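Local coordinates for protein apoptosis regulator Bcl-2 homolog (PDB 4MI8) that protects infected host cells from apoptosis and blocks starvation-induced autophagy by binding host Beclin 1, which helps the virus establish latency and chronic infection, at residues K20-V25 and K41-T46; K74-L79 and N117-H122; Y98-V103 and E111-L116. All coordinates share one frame; numbering follows the deposited sequence.

Contact 1: residues K20-V25 and K41-T46; sequences KTVSKV and KIITLT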
# COMPACT_ATOMS: atom_id res chain seq x y z
N LYS A 20 -8.83 -6.12 -2.59
CA LYS A 20 -9.69 -7.03 -3.38
C LYS A 20 -9.55 -6.65 -4.84
O LYS A 20 -9.43 -7.54 -5.71
CB LYS A 20 -11.17 -6.99 -2.95
CG LYS A 20 -11.42 -7.45 -1.53
CD LYS A 20 -12.92 -7.52 -1.15
CE LYS A 20 -13.03 -8.20 0.22
NZ LYS A 20 -14.40 -8.25 0.92
N THR A 21 -9.52 -5.33 -5.12
CA THR A 21 -9.38 -4.85 -6.51
C THR A 21 -8.06 -5.32 -7.10
O THR A 21 -8.08 -5.83 -8.19
CB THR A 21 -9.51 -3.31 -6.67
OG1 THR A 21 -10.81 -2.84 -6.27
CG2 THR A 21 -9.34 -2.90 -8.10
N VAL A 22 -6.92 -5.13 -6.43
CA VAL A 22 -5.64 -5.50 -7.02
C VAL A 22 -5.47 -7.02 -7.01
O VAL A 22 -4.69 -7.58 -7.81
CB VAL A 22 -4.41 -4.81 -6.35
CG1 VAL A 22 -4.54 -3.28 -6.35
CG2 VAL A 22 -4.15 -5.34 -4.93
N SER A 23 -6.20 -7.70 -6.12
CA SER A 23 -6.29 -9.17 -6.19
C SER A 23 -7.31 -9.70 -7.22
O SER A 23 -7.34 -10.90 -7.51
CB SER A 23 -6.59 -9.74 -4.82
OG SER A 23 -5.48 -9.47 -4.00
N LYS A 24 -8.12 -8.81 -7.78
CA LYS A 24 -9.12 -9.21 -8.77
C LYS A 24 -10.17 -10.15 -8.16
O LYS A 24 -10.50 -11.16 -8.76
CB LYS A 24 -8.47 -9.88 -9.99
CG LYS A 24 -7.54 -8.97 -10.76
CD LYS A 24 -6.51 -9.84 -11.47
CE LYS A 24 -5.98 -9.24 -12.78
NZ LYS A 24 -6.62 -9.84 -14.01
N VAL A 25 -10.66 -9.81 -6.96
CA VAL A 25 -11.78 -10.51 -6.35
C VAL A 25 -12.94 -9.54 -6.00
O VAL A 25 -13.69 -9.74 -5.02
CB VAL A 25 -11.36 -11.35 -5.13
CG1 VAL A 25 -10.38 -12.40 -5.57
CG2 VAL A 25 -10.78 -10.51 -4.01
N LYS A 41 -7.58 5.87 -7.28
CA LYS A 41 -6.63 6.89 -7.00
C LYS A 41 -5.36 6.26 -6.34
O LYS A 41 -4.22 6.55 -6.72
CB LYS A 41 -7.23 7.91 -6.09
CG LYS A 41 -6.16 8.68 -5.35
CD LYS A 41 -6.88 9.74 -4.54
CE LYS A 41 -5.84 10.64 -3.89
NZ LYS A 41 -6.37 11.97 -3.54
N ILE A 42 -5.56 5.36 -5.39
CA ILE A 42 -4.44 4.77 -4.70
C ILE A 42 -3.69 3.82 -5.63
O ILE A 42 -2.48 3.83 -5.63
CB ILE A 42 -4.91 4.04 -3.45
CG1 ILE A 42 -5.42 5.11 -2.46
CG2 ILE A 42 -3.72 3.24 -2.79
CD1 ILE A 42 -6.27 4.39 -1.42
N ILE A 43 -4.38 3.03 -6.46
CA ILE A 43 -3.63 2.15 -7.35
C ILE A 43 -2.79 3.02 -8.30
O ILE A 43 -1.61 2.72 -8.50
CB ILE A 43 -4.53 1.29 -8.24
CG1 ILE A 43 -5.32 0.29 -7.40
CG2 ILE A 43 -3.67 0.63 -9.34
CD1 ILE A 43 -6.42 -0.45 -8.14
N THR A 44 -3.35 4.10 -8.83
CA THR A 44 -2.58 5.01 -9.75
C THR A 44 -1.33 5.61 -9.02
O THR A 44 -0.25 5.61 -9.56
CB THR A 44 -3.46 6.15 -10.20
OG1 THR A 44 -4.57 5.61 -10.87
CG2 THR A 44 -2.77 7.07 -11.04
N LEU A 45 -1.47 6.08 -7.77
CA LEU A 45 -0.28 6.59 -7.05
C LEU A 45 0.75 5.45 -6.93
O LEU A 45 1.95 5.64 -7.18
CB LEU A 45 -0.65 7.17 -5.66
CG LEU A 45 -1.62 8.37 -5.82
CD1 LEU A 45 -2.27 8.84 -4.51
CD2 LEU A 45 -0.92 9.48 -6.54
N THR A 46 0.29 4.24 -6.57
CA THR A 46 1.27 3.14 -6.44
C THR A 46 1.97 2.83 -7.73
O THR A 46 3.14 2.50 -7.74
CB THR A 46 0.70 1.83 -5.79
OG1 THR A 46 -0.28 1.21 -6.63
CG2 THR A 46 0.08 2.04 -4.35
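Thr21 meets Ile43 through its methyl group alone: Thr21 CG2 lies 3.8 Å from Ile43 CD1, the two side chains running aslant to one another. The torsion of Thr21 accounts for this division of labour. With chi1 at -62°, CG2 stands opposite the backbone N and faces helix 33-56, while OG1 turns back along its own helix and is hydrogen-bonded to Ala17 O. The hydroxyl is thus satisfied one turn earlier, and an apolar surface is left for the isoleucine.

Val22 comes next; Val22 and Ile43 are the closest pair of CA atoms between the two segments, 7.9 Å apart. Here too a single branch does the touching. Val22 CG1 is 3.8 Å from Ile43 CG1, and CD1 is about as near, as Val22 and Ile43 lie alongside one another, pointing opposite ways. Ile43 is nearly extended (chi2 170°), which carries CD1 out to the point where it touches both neighbours. With Thr21 and Val22 against Ile43, the contact joins the C-terminal turn of helix 8-23 to helix 33-56 within the all-helical Bcl-2 fold, and its 100 Å² of buried surface comes from these three residues. Phe18, a turn back on helix 8-23, also packs on Ile43.

Beyond Val22 the first segment leaves the interface. Ser23 OG bonds back to Leu19 O, and at Lys24 the helix stops in a Schellman motif: phi is positive, 64°, and Val25 N bonds to Lys20 O at 2.9 Å while Lys24 N bonds to Thr21 O.

Contact 2: residues K74-L79 and N117-H122; sequences KLFTSL and NDCMTH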
# COMPACT_ATOMS: atom_id res chain seq x y z
N LYS A 74 7.53 -5.14 10.24
CA LYS A 74 8.88 -4.60 10.48
C LYS A 74 9.17 -3.61 9.31
O LYS A 74 9.42 -2.41 9.54
CB LYS A 74 9.89 -5.75 10.59
CG LYS A 74 10.96 -5.67 11.68
CD LYS A 74 10.41 -6.00 13.06
CE LYS A 74 11.55 -6.49 13.97
NZ LYS A 74 11.38 -6.45 15.47
N LEU A 75 9.03 -4.10 8.06
CA LEU A 75 9.08 -3.19 6.92
C LEU A 75 8.23 -1.96 7.17
O LEU A 75 8.75 -0.85 7.03
CB LEU A 75 8.65 -3.84 5.60
CG LEU A 75 8.72 -2.89 4.36
CD1 LEU A 75 10.11 -2.27 4.14
CD2 LEU A 75 8.32 -3.71 3.18
N PHE A 76 6.97 -2.15 7.61
CA PHE A 76 6.04 -0.99 7.71
C PHE A 76 6.58 -0.02 8.72
O PHE A 76 6.59 1.20 8.48
CB PHE A 76 4.58 -1.35 8.04
CG PHE A 76 3.81 -2.01 6.90
CD1 PHE A 76 4.12 -1.78 5.52
CD2 PHE A 76 2.74 -2.84 7.20
CE1 PHE A 76 3.34 -2.38 4.49
CE2 PHE A 76 2.00 -3.46 6.19
CZ PHE A 76 2.28 -3.22 4.84
N THR A 77 7.03 -0.53 9.87
CA THR A 77 7.55 0.37 10.89
C THR A 77 8.82 1.16 10.43
O THR A 77 8.90 2.37 10.70
CB THR A 77 7.68 -0.32 12.31
OG1 THR A 77 8.27 -1.61 12.15
CG2 THR A 77 6.26 -0.48 13.00
N SER A 78 9.78 0.52 9.73
CA SER A 78 10.95 1.31 9.21
C SER A 78 10.52 2.36 8.23
O SER A 78 10.93 3.53 8.33
CB SER A 78 12.14 0.48 8.67
OG SER A 78 11.79 -0.50 7.70
N LEU A 79 9.59 1.98 7.36
CA LEU A 79 9.07 2.91 6.39
C LEU A 79 8.48 4.21 7.03
O LEU A 79 8.42 5.26 6.36
CB LEU A 79 8.07 2.12 5.53
CG LEU A 79 7.30 2.69 4.39
CD1 LEU A 79 8.34 3.16 3.37
CD2 LEU A 79 6.36 1.61 3.82
N ASN A 117 -4.77 -7.85 4.79
CA ASN A 117 -5.76 -6.81 5.08
C ASN A 117 -5.65 -6.28 6.50
O ASN A 117 -5.47 -5.08 6.67
CB ASN A 117 -7.14 -7.33 4.79
CG ASN A 117 -8.23 -6.21 4.71
OD1 ASN A 117 -8.01 -5.05 5.00
ND2 ASN A 117 -9.40 -6.59 4.34
N ASP A 118 -5.69 -7.20 7.49
CA ASP A 118 -5.69 -6.90 8.91
C ASP A 118 -4.48 -6.14 9.31
O ASP A 118 -4.57 -5.07 9.95
CB ASP A 118 -5.73 -8.19 9.76
CG ASP A 118 -7.07 -8.87 9.74
OD1 ASP A 118 -7.98 -8.31 9.07
OD2 ASP A 118 -7.23 -9.94 10.39
N CYS A 119 -3.34 -6.73 8.97
CA CYS A 119 -2.04 -6.12 9.20
C CYS A 119 -2.02 -4.67 8.63
O CYS A 119 -1.76 -3.68 9.42
CB CYS A 119 -0.94 -6.96 8.54
SG CYS A 119 0.69 -6.14 8.52
N MET A 120 -2.36 -4.52 7.32
CA MET A 120 -2.32 -3.16 6.73
C MET A 120 -3.32 -2.27 7.42
O MET A 120 -3.00 -1.11 7.71
CB MET A 120 -2.54 -3.14 5.21
CG MET A 120 -1.36 -3.69 4.44
SD MET A 120 -1.73 -3.71 2.66
CE MET A 120 -1.67 -1.94 2.35
N THR A 121 -4.51 -2.79 7.68
CA THR A 121 -5.56 -2.01 8.32
C THR A 121 -5.21 -1.67 9.76
O THR A 121 -5.55 -0.59 10.26
CB THR A 121 -6.91 -2.76 8.30
OG1 THR A 121 -7.26 -3.08 6.95
CG2 THR A 121 -8.00 -1.90 8.92
N HIS A 122 -4.53 -2.58 10.44
CA HIS A 122 -4.14 -2.39 11.82
C HIS A 122 -3.01 -1.42 11.95
O HIS A 122 -2.85 -0.74 12.99
CB HIS A 122 -3.77 -3.72 12.47
CG HIS A 122 -4.93 -4.68 12.60
ND1 HIS A 122 -4.76 -6.01 12.71
CD2 HIS A 122 -6.31 -4.45 12.63
CE1 HIS A 122 -5.97 -6.60 12.80
NE2 HIS A 122 -6.91 -5.65 12.76
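Phe76 points its ring from helix 68-81 at two consecutive residues of helix 111-126, and the two meet it differently. Cys119 SG sits at the ring edge, 3.8 Å from Phe76 CE2. The evidence for an edge approach is the direction from the ring centroid: SG lies 5.0 Å away and 75° off the normal, hence near the ring plane, a sulfur-aromatic contact. SG is turned opposite the backbone N of Cys119 (chi1 170°), which brings it to the rim atoms CE2 and CD2.

Met120 approaches obliquely, its side chain crossing that of Phe76 at about a right angle. The touching atom is a methylene and not the sulfur: Met120 CG is 3.7 Å from Phe76 CZ. Phe76 and Met120 also form the closest CA pair, 8.7 Å, and the SG and CG contacts place the ring between the helices. Phe92 and Phe123 also meet the Phe76 ring, and Met120 reaches Phe92, Phe93 and Leu19.

Phe76 packs inward, while Ser78 of the same helix hydrogen-bonds the bound BH3 peptide, consistent with helix 68-81 lining the groove. The contact is apolar, probably held mainly by dispersion, with a possible weak electrostatic part where SG faces the ring's C-H edge.

Contact 3: residues Y98-V103 and E111-L116; sequences YVCEEV and EDHELL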
# COMPACT_ATOMS: atom_id res chain seq x y z
N TYR A 98 2.11 -5.25 -4.17
CA TYR A 98 3.09 -6.25 -4.58
C TYR A 98 2.69 -7.60 -3.97
O TYR A 98 2.56 -8.57 -4.70
CB TYR A 98 4.52 -5.92 -4.11
CG TYR A 98 5.54 -6.93 -4.67
CD1 TYR A 98 6.08 -6.75 -5.96
CD2 TYR A 98 5.94 -8.09 -3.95
CE1 TYR A 98 6.98 -7.66 -6.52
CE2 TYR A 98 6.86 -9.00 -4.50
CZ TYR A 98 7.37 -8.77 -5.79
OH TYR A 98 8.27 -9.62 -6.42
N VAL A 99 2.55 -7.66 -2.64
CA VAL A 99 2.19 -8.92 -1.98
C VAL A 99 0.96 -9.57 -2.68
O VAL A 99 1.06 -10.71 -3.18
CB VAL A 99 1.90 -8.76 -0.49
CG1 VAL A 99 1.43 -10.10 0.08
CG2 VAL A 99 3.13 -8.27 0.23
N CYS A 100 -0.15 -8.85 -2.79
CA CYS A 100 -1.30 -9.38 -3.53
C CYS A 100 -0.94 -9.87 -4.91
O CYS A 100 -1.43 -10.90 -5.32
CB CYS A 100 -2.40 -8.37 -3.73
SG CYS A 100 -3.17 -7.90 -2.18
N GLU A 101 -0.16 -9.13 -5.65
CA GLU A 101 -0.08 -9.38 -7.07
C GLU A 101 1.00 -10.38 -7.44
O GLU A 101 1.05 -10.82 -8.56
CB GLU A 101 0.11 -8.07 -7.85
CG GLU A 101 -1.12 -7.22 -8.03
CD GLU A 101 -0.89 -5.98 -8.87
OE1 GLU A 101 0.24 -5.56 -9.07
OE2 GLU A 101 -1.84 -5.40 -9.34
N GLU A 102 1.86 -10.73 -6.51
CA GLU A 102 2.96 -11.62 -6.82
C GLU A 102 3.35 -12.62 -5.79
O GLU A 102 4.00 -13.57 -6.12
CB GLU A 102 4.20 -10.86 -7.19
CG GLU A 102 4.45 -10.86 -8.67
CD GLU A 102 4.13 -9.55 -9.28
OE1 GLU A 102 4.24 -8.55 -8.57
OE2 GLU A 102 3.77 -9.51 -10.45
N VAL A 103 2.98 -12.40 -4.55
CA VAL A 103 3.27 -13.35 -3.53
C VAL A 103 2.06 -14.24 -3.28
O VAL A 103 2.14 -15.42 -3.56
CB VAL A 103 3.74 -12.66 -2.28
CG1 VAL A 103 3.89 -13.65 -1.15
CG2 VAL A 103 5.05 -11.97 -2.56
N GLU A 111 -7.26 -16.65 2.74
CA GLU A 111 -7.16 -16.32 4.15
C GLU A 111 -5.96 -15.45 4.46
O GLU A 111 -6.01 -14.69 5.40
CB GLU A 111 -7.09 -17.59 4.98
CG GLU A 111 -8.26 -18.56 4.71
CD GLU A 111 -9.63 -18.03 5.19
OE1 GLU A 111 -9.77 -17.83 6.43
OE2 GLU A 111 -10.57 -17.83 4.36
N ASP A 112 -4.88 -15.62 3.69
CA ASP A 112 -3.69 -14.77 3.75
C ASP A 112 -3.96 -13.35 3.26
O ASP A 112 -3.38 -12.41 3.80
CB ASP A 112 -2.57 -15.31 2.89
CG ASP A 112 -1.84 -16.43 3.55
OD1 ASP A 112 -2.06 -16.65 4.77
OD2 ASP A 112 -1.04 -17.09 2.85
N HIS A 113 -4.79 -13.21 2.22
CA HIS A 113 -5.30 -11.89 1.88
C HIS A 113 -5.93 -11.19 3.04
O HIS A 113 -5.69 -9.99 3.24
CB HIS A 113 -6.31 -11.96 0.79
CG HIS A 113 -5.73 -12.27 -0.55
ND1 HIS A 113 -5.41 -13.52 -0.91
CD2 HIS A 113 -5.49 -11.45 -1.65
CE1 HIS A 113 -4.95 -13.50 -2.18
NE2 HIS A 113 -5.01 -12.23 -2.63
N GLU A 114 -6.71 -11.93 3.81
CA GLU A 114 -7.41 -11.39 4.99
C GLU A 114 -6.43 -10.98 6.04
O GLU A 114 -6.63 -10.01 6.71
CB GLU A 114 -8.46 -12.39 5.53
CG GLU A 114 -9.79 -12.30 4.75
CD GLU A 114 -10.75 -13.49 4.96
OE1 GLU A 114 -10.36 -14.55 5.54
OE2 GLU A 114 -11.94 -13.38 4.54
N LEU A 115 -5.33 -11.70 6.13
CA LEU A 115 -4.23 -11.42 7.06
C LEU A 115 -3.43 -10.18 6.63
O LEU A 115 -3.11 -9.28 7.42
CB LEU A 115 -3.32 -12.63 7.01
CG LEU A 115 -2.62 -13.00 8.28
CD1 LEU A 115 -3.65 -13.60 9.26
CD2 LEU A 115 -1.53 -13.98 7.84
N LEU A 116 -3.12 -10.14 5.34
CA LEU A 116 -2.57 -8.91 4.72
C LEU A 116 -3.46 -7.68 5.02
O LEU A 116 -2.97 -6.63 5.48
CB LEU A 116 -2.38 -9.12 3.21
CG LEU A 116 -1.73 -7.91 2.53
CD1 LEU A 116 -0.34 -7.59 3.10
CD2 LEU A 116 -1.73 -8.18 1.03
O HOH W 1 -3.96 -12.14 -5.27
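Val99 and Leu116 make the apolar part of this contact, their ends meeting tip to tip between helices 86-103 and 111-126. One methyl of the leucine serves two partners: Leu116 CD2 is 3.8 Å from Val99 CG1, and the same methyl lies 3.5 Å from Cys100 SG. In Leu116, CG is anti to the backbone N (chi1 -177°) and CD2 continues the extended chain, which carries this methyl furthest out; the side chain also packs on Leu72 of helix 68-81.

The sulfur-aromatic part is looser. Cys100 SG stands 5.2 Å from the centroid of the His113 ring and 61° off its normal, an oblique approach in which CD2 is the nearest ring atom.

The polar part runs through a water. It donates to Cys100 O at 2.8 Å and is hydrogen-bonded to His113 NE2 at 2.8 Å, lying in the ring plane at the imidazole edge. His113 ND1 bonds to Thr110 OG1, so both ring nitrogens have partners and the rotation of the ring is probably well defined.

The segment axes approach to 11.0 Å at 159° between their N-to-C directions. Joined by a short non-helical connection, they form a nearly antiparallel pair, consistent with the central helical hairpin of the Bcl-2 fold, helix 86-103 probably corresponding to its hydrophobic central helix.

Along the chain, contact 1 closes before the other two open, and both segments of contact 3 fall between the two segments of contact 2. Contacts 1 and 2 lie on opposite sides of the chain's centre, their centres 17 Å apart and their nearest atoms about 6 Å apart. Contact 3 touches contact 1, where Ser23 OG comes 3.1 Å from His113 CD2 and Val22 CG2 packs on Cys100 CB; their centres are 12 Å apart. Contacts 2 and 3, 13 Å apart by centres, follow one another on helix 111-126. Together they tie all five helices into one Bcl-2 bundle, whose helices 33-56 and 68-81 supply residues that contact the bound BH3 peptide.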